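Local coordinates for L-glyceraldehyde 3-phosphate reductase (Clostridium beijerinckii, PDB 6HG6), which binds NADPH and probably uses it to reduce aldehydes, as an aldo-keto reductase with a TIM-barrel fold, at residues M45-L48 / C49-A52; P142-P145 / L146-M150. All blocks are in the same frame, centred on the assembly; numbering follows the deposited sequence.

Contact 1. Residues M45-L48 / C49-A52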
ATOM      1  N   MET A  45     -17.783  -4.850   3.553  1.00 28.56           N
ATOM      2  CA  MET A  45     -16.665  -4.747   2.580  1.00 27.08           C
ATOM      3  C   MET A  45     -17.081  -3.825   1.436  1.00 26.72           C
ATOM      4  O   MET A  45     -16.257  -2.998   1.029  1.00 24.85           O
ATOM      5  CB  MET A  45     -16.307  -6.107   1.978  1.00 26.32           C
ATOM      6  CG  MET A  45     -15.775  -7.054   3.011  1.00 26.77           C
ATOM      7  SD  MET A  45     -15.243  -8.601   2.219  1.00 25.83           S
ATOM      8  CE  MET A  45     -16.658  -9.646   2.498  1.00 28.43           C
ATOM      9  N   LYS A  46     -18.285  -4.013   0.901  1.00 28.42           N
ATOM     10  CA  LYS A  46     -18.804  -3.139  -0.185  1.00 30.25           C
ATOM     11  C   LYS A  46     -18.793  -1.699   0.276  1.00 30.28           C
ATOM     12  O   LYS A  46     -18.285  -0.865  -0.471  1.00 28.85           O
ATOM     13  CB  LYS A  46     -20.230  -3.480  -0.609  1.00 33.40           C
ATOM     14  CG  LYS A  46     -20.349  -4.606  -1.614  1.00 35.44           C
ATOM     15  CD  LYS A  46     -21.742  -5.150  -1.729  1.00 39.22           C
ATOM     16  CE  LYS A  46     -22.811  -4.110  -1.915  1.00 42.50           C
ATOM     17  NZ  LYS A  46     -24.167  -4.672  -1.686  1.00 45.87           N
ATOM     18  N   GLU A  47     -19.341  -1.421   1.458  1.00 31.80           N
ATOM     19  CA  GLU A  47     -19.443  -0.038   1.973  1.00 32.49           C
ATOM     20  C   GLU A  47     -18.054   0.543   2.142  1.00 29.26           C
ATOM     21  O   GLU A  47     -17.884   1.754   1.884  1.00 28.42           O
ATOM     22  CB  GLU A  47     -20.267   0.030   3.262  1.00 36.44           C
ATOM     23  CG  GLU A  47     -21.717  -0.206   2.979  1.00 41.11           C
ATOM     24  CD  GLU A  47     -22.334   0.770   1.978  1.00 45.05           C
ATOM     25  OE1 GLU A  47     -22.055   1.986   2.102  1.00 47.61           O
ATOM     26  OE2 GLU A  47     -23.084   0.306   1.059  1.00 49.15           O
ATOM     27  N   LEU A  48     -17.071  -0.258   2.532  1.00 26.97           N
ATOM     28  CA  LEU A  48     -15.701   0.279   2.712  1.00 25.75           C
ATOM     29  C   LEU A  48     -15.153   0.698   1.340  1.00 24.11           C
ATOM     30  O   LEU A  48     -14.593   1.804   1.230  1.00 23.23           O
ATOM     31  CB  LEU A  48     -14.769  -0.751   3.360  1.00 25.33           C
ATOM     32  CG  LEU A  48     -14.980  -0.994   4.843  1.00 26.91           C
ATOM     33  CD1 LEU A  48     -14.064  -2.123   5.326  1.00 26.67           C
ATOM     34  CD2 LEU A  48     -14.712   0.271   5.612  1.00 27.90           C
ATOM     35  N   CYS A  49     -15.337  -0.135   0.334  1.00 23.59           N
ATOM     36  CA  CYS A  49     -14.847   0.155  -1.037  1.00 22.75           C
ATOM     37  C   CYS A  49     -15.562   1.382  -1.601  1.00 22.90           C
ATOM     38  O   CYS A  49     -14.886   2.226  -2.154  1.00 21.47           O
ATOM     39  CB  CYS A  49     -15.024  -1.041  -1.949  1.00 23.11           C
ATOM     40  SG  CYS A  49     -13.870  -2.369  -1.514  1.00 24.45           S
ATOM     41  N   PHE A  50     -16.877   1.430  -1.486  1.00 23.50           N
ATOM     42  CA  PHE A  50     -17.707   2.532  -1.980  1.00 24.96           C
ATOM     43  C   PHE A  50     -17.269   3.815  -1.273  1.00 25.01           C
ATOM     44  O   PHE A  50     -17.147   4.865  -1.935  1.00 24.85           O
ATOM     45  CB  PHE A  50     -19.191   2.266  -1.732  1.00 27.40           C
ATOM     46  CG  PHE A  50     -19.741   1.047  -2.434  1.00 27.84           C
ATOM     47  CD1 PHE A  50     -19.136   0.518  -3.562  1.00 27.10           C
ATOM     48  CD2 PHE A  50     -20.980   0.551  -2.045  1.00 30.04           C
ATOM     49  CE1 PHE A  50     -19.662  -0.603  -4.197  1.00 27.79           C
ATOM     50  CE2 PHE A  50     -21.531  -0.534  -2.705  1.00 30.28           C
ATOM     51  CZ  PHE A  50     -20.886  -1.086  -3.790  1.00 28.94           C
ATOM     52  N   THR A  51     -17.084   3.768   0.051  1.00 24.78           N
ATOM     53  CA  THR A  51     -16.645   4.959   0.813  1.00 25.06           C
ATOM     54  C   THR A  51     -15.282   5.413   0.288  1.00 23.54           C
ATOM     55  O   THR A  51     -15.122   6.602   0.039  1.00 23.81           O
ATOM     56  CB  THR A  51     -16.600   4.688   2.320  1.00 25.67           C
ATOM     57  OG1 THR A  51     -17.915   4.275   2.684  1.00 26.69           O
ATOM     58  CG2 THR A  51     -16.178   5.913   3.085  1.00 26.44           C
ATOM     59  N   ALA A  52     -14.354   4.492   0.058  1.00 22.70           N
ATOM     60  CA  ALA A  52     -13.001   4.809  -0.413  1.00 21.54           C
ATOM     61  C   ALA A  52     -13.102   5.553  -1.757  1.00 21.16           C
ATOM     62  O   ALA A  52     -12.581   6.674  -1.892  1.00 21.14           O
ATOM     63  CB  ALA A  52     -12.197   3.557  -0.556  1.00 21.18           C
TER
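Thr51 turns its hydroxyl back along the helix onto Glu47 one turn earlier. OG1 donates to Glu47 O at 2.6 Å, and the backbone N of Thr51 donates to the same oxygen at 2.8 Å. The two donors arrive from opposite faces of the carbonyl plane, each tilted about 31° from it, so that one oxygen is gripped twice. With OG1 beside its own backbone N (chi1 -58°), the hydroxyl is bonded within its own helix and the methyl CG2 stands anti to that N; the side chain also touches Pro302 and Ile306. Three further i to i+4 backbone bonds run alongside: Cys49 N to Met45 O, Phe50 N to Lys46 O at 2.9 Å, and Ala52 N to Leu48 O.

The second group of contacts gathers round the Phe50 ring. Lys46 lies beside it, pointing the same way: its CB makes an off-centre CH-pi contact, 4.3 Å from the ring centroid, and a bend at chi3 brings CE back to the rim, 3.9 Å from Phe50 CE2. Lys46 O sits over a face, 3.1 Å above the ring plane and offset toward the rim. At the edge, near the ring plane, Glu47 OE2 comes within 3.8 Å of Phe50 CD2, the carboxylate turned 85° to the ring. Tyr3 stacks on this ring, and Asp84 of helix 72-85 touches both Phe50 and Lys46.

Met45 and Leu48 face other neighbours, Asn76 and Phe36 for the first, Phe36 and helix 302-308 for the second; Cys49 and Ala52 lean on Phe60. Helix 42-54 thus packs on the barrel as the helix of the beta-alpha-beta unit between parallel strands 28-31 and 59-61, the building block of a TIM barrel.

Contact 2. Residues P142-P145 / L146-M150; sequences PDTP and LEESM
Glu148 runs its extended side chain past the methyl of Thr144 where the loop enters helix 146-158. Its CB lies 3.5 Å from Pro145 O and 3.9 Å from the methyl CG2 of Thr144. CG, set anti to the backbone N (chi1 177°), stays within 4.1 Å of that same methyl. The chain then runs on extended, and CD is again 3.9 Å from Thr144 CG2, so the methyl lies against the glutamate along most of its length, the two side chains crossing at about a right angle. At the tip, OE1 passes Thr144 CG2 and the CD of Pro145 at van der Waals range, while OE2 accepts a hydrogen bond from the backbone N of Arg113.

Thr144 CG2 also touches Ser149 OG, at 3.6 Å. That hydroxyl is bonded to Gly111 O, and a water donates to it at 2.7 Å and also to Thr144 O, bridging the loop to the first turn. The other branch of Thr144, OG1, is hydrogen-bonded to Asp141 OD2.

Pro145 occupies the N-cap position. Its carbonyl accepts from Glu148 N at 3.0 Å, and weakly from Ser149 N.

The chemistry is divided: a methyl fills the angle between Glu148 and Ser149, while the polar ends of these two side chains turn to the backbone of Arg113 and Gly111, where helix 113-127 begins. Pro145, at the N-cap, offers no polar side chain; the polar links between loop and first turn are its backbone carbonyl and the water held between Thr144 O and Ser149 OG.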
ATOM      1  N   PRO A 142      16.413 -14.035  -1.744  1.00 28.44           N
ATOM      2  CA  PRO A 142      17.831 -14.131  -2.055  1.00 30.06           C
ATOM      3  C   PRO A 142      18.228 -15.522  -2.558  1.00 30.19           C
ATOM      4  O   PRO A 142      19.332 -15.647  -3.022  1.00 31.13           O
ATOM      5  CB  PRO A 142      18.513 -13.755  -0.726  1.00 33.32           C
ATOM      6  CG  PRO A 142      17.462 -14.108   0.336  1.00 33.04           C
ATOM      7  CD  PRO A 142      16.138 -13.792  -0.314  1.00 30.40           C
ATOM      8  N   ASP A 143      17.336 -16.514  -2.491  1.00 28.81           N
ATOM      9  CA  ASP A 143      17.630 -17.898  -2.949  1.00 29.61           C
ATOM     10  C   ASP A 143      17.190 -18.115  -4.407  1.00 27.73           C
ATOM     11  O   ASP A 143      17.414 -19.212  -4.916  1.00 27.95           O
ATOM     12  CB  ASP A 143      17.048 -18.911  -1.964  1.00 31.18           C
ATOM     13  CG  ASP A 143      17.710 -18.783  -0.590  1.00 34.21           C
ATOM     14  OD1 ASP A 143      18.971 -18.848  -0.511  1.00 35.80           O
ATOM     15  OD2 ASP A 143      16.992 -18.483   0.378  1.00 37.10           O
ATOM     16  N   THR A 144      16.502 -17.158  -5.023  1.00 26.05           N
ATOM     17  CA  THR A 144      16.158 -17.197  -6.478  1.00 24.72           C
ATOM     18  C   THR A 144      16.942 -16.073  -7.134  1.00 24.65           C
ATOM     19  O   THR A 144      16.944 -14.954  -6.617  1.00 23.31           O
ATOM     20  CB  THR A 144      14.673 -16.967  -6.742  1.00 23.56           C
ATOM     21  OG1 THR A 144      13.920 -18.002  -6.108  1.00 24.35           O
ATOM     22  CG2 THR A 144      14.307 -16.944  -8.217  1.00 22.97           C
ATOM     23  N   PRO A 145      17.571 -16.287  -8.304  1.00 24.95           N
ATOM     24  CA  PRO A 145      18.253 -15.188  -8.983  1.00 25.40           C
ATOM     25  C   PRO A 145      17.245 -14.061  -9.218  1.00 22.63           C
ATOM     26  O   PRO A 145      16.089 -14.279  -9.608  1.00 21.06           O
ATOM     27  CB  PRO A 145      18.790 -15.808 -10.288  1.00 26.26           C
ATOM     28  CG  PRO A 145      18.823 -17.276 -10.008  1.00 26.58           C
ATOM     29  CD  PRO A 145      17.666 -17.546  -9.060  1.00 25.49           C
ATOM     30  N   LEU A 146      17.670 -12.836  -8.914  1.00 22.65           N
ATOM     31  CA  LEU A 146      16.792 -11.677  -9.092  1.00 21.77           C
ATOM     32  C   LEU A 146      16.312 -11.616 -10.546  1.00 20.76           C
ATOM     33  O   LEU A 146      15.162 -11.280 -10.772  1.00 19.74           O
ATOM     34  CB  LEU A 146      17.567 -10.419  -8.706  1.00 22.92           C
ATOM     35  CG  LEU A 146      16.751  -9.132  -8.759  1.00 22.44           C
ATOM     36  CD1 LEU A 146      15.512  -9.177  -7.880  1.00 22.04           C
ATOM     37  CD2 LEU A 146      17.628  -7.959  -8.344  1.00 23.57           C
ATOM     38  N   GLU A 147      17.177 -11.990 -11.481  0.50 21.55           N
ATOM     39  CA  GLU A 147      16.858 -12.012 -12.936  0.50 21.40           C
ATOM     40  C   GLU A 147      15.626 -12.896 -13.217  0.50 20.10           C
ATOM     41  O   GLU A 147      14.857 -12.580 -14.148  0.50 19.18           O
ATOM     42  CB  GLU A 147      18.103 -12.497 -13.674  0.50 22.78           C
ATOM     43  CG  GLU A 147      19.323 -11.579 -13.543  0.50 24.50           C
ATOM     44  CD  GLU A 147      20.166 -11.537 -12.263  0.50 25.23           C
ATOM     45  OE1 GLU A 147      19.981 -12.394 -11.348  0.50 23.67           O
ATOM     46  OE2 GLU A 147      21.055 -10.606 -12.206  0.50 26.94           O
ATOM     47  N   GLU A 148      15.457 -13.999 -12.485  1.00 20.09           N
ATOM     48  CA  GLU A 148      14.306 -14.920 -12.660  1.00 18.92           C
ATOM     49  C   GLU A 148      13.037 -14.254 -12.168  1.00 17.87           C
ATOM     50  O   GLU A 148      12.026 -14.319 -12.883  1.00 17.31           O
ATOM     51  CB  GLU A 148      14.535 -16.283 -12.015  1.00 19.66           C
ATOM     52  CG  GLU A 148      13.318 -17.180 -12.149  1.00 19.20           C
ATOM     53  CD  GLU A 148      13.520 -18.621 -11.667  1.00 20.10           C
ATOM     54  OE1 GLU A 148      14.691 -19.079 -11.538  1.00 21.71           O
ATOM     55  OE2 GLU A 148      12.501 -19.284 -11.428  1.00 19.84           O
ATOM     56  N   SER A 149      13.036 -13.672 -10.967  1.00 17.54           N
ATOM     57  CA  SER A 149      11.839 -13.026 -10.392  1.00 16.81           C
ATOM     58  C   SER A 149      11.435 -11.813 -11.244  1.00 16.44           C
ATOM     59  O   SER A 149      10.249 -11.632 -11.540  1.00 15.50           O
ATOM     60  CB  SER A 149      12.065 -12.645  -8.939  1.00 17.21           C
ATOM     61  OG  SER A 149      12.552 -13.745  -8.195  1.00 17.86           O
ATOM     62  N   MET A 150      12.407 -11.037 -11.681  1.00 17.41           N
ATOM     63  CA  MET A 150      12.119  -9.816 -12.467  1.00 17.66           C
ATOM     64  C   MET A 150      11.642 -10.214 -13.877  1.00 17.37           C
ATOM     65  O   MET A 150      10.695  -9.587 -14.378  1.00 16.36           O
ATOM     66  CB  MET A 150      13.345  -8.896 -12.526  1.00 18.84           C
ATOM     67  CG  MET A 150      13.732  -8.296 -11.152  1.00 19.24           C
ATOM     68  SD  MET A 150      12.386  -7.457 -10.263  1.00 19.96           S
ATOM     69  CE  MET A 150      11.759  -8.756  -9.191  1.00 19.24           C
TER
HETATM   70  O   HOH W   1      14.552 -13.031  -6.589  1.00 20.90           O

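How the contacts relate
Contacts 1 and 2 lie on opposite sides of the chain's centre, with centres about 37 Å apart and nearest atoms about 28 Å apart, so neither touches the other. Both belong to helices wrapped round the same eight-stranded parallel barrel: residues 45-52 within the helix after its first strand, residues 142-150 at the start of the helix after its fourth. Only contact 1 comes near the cofactor: the Leu48 side chain is about 8 Å from the bound NADPH and about 6 Å from the side chains of Ser300 and Gln304, which bind it. Contact 2 is a surface helix entry away from the annotated NADPH-binding residues.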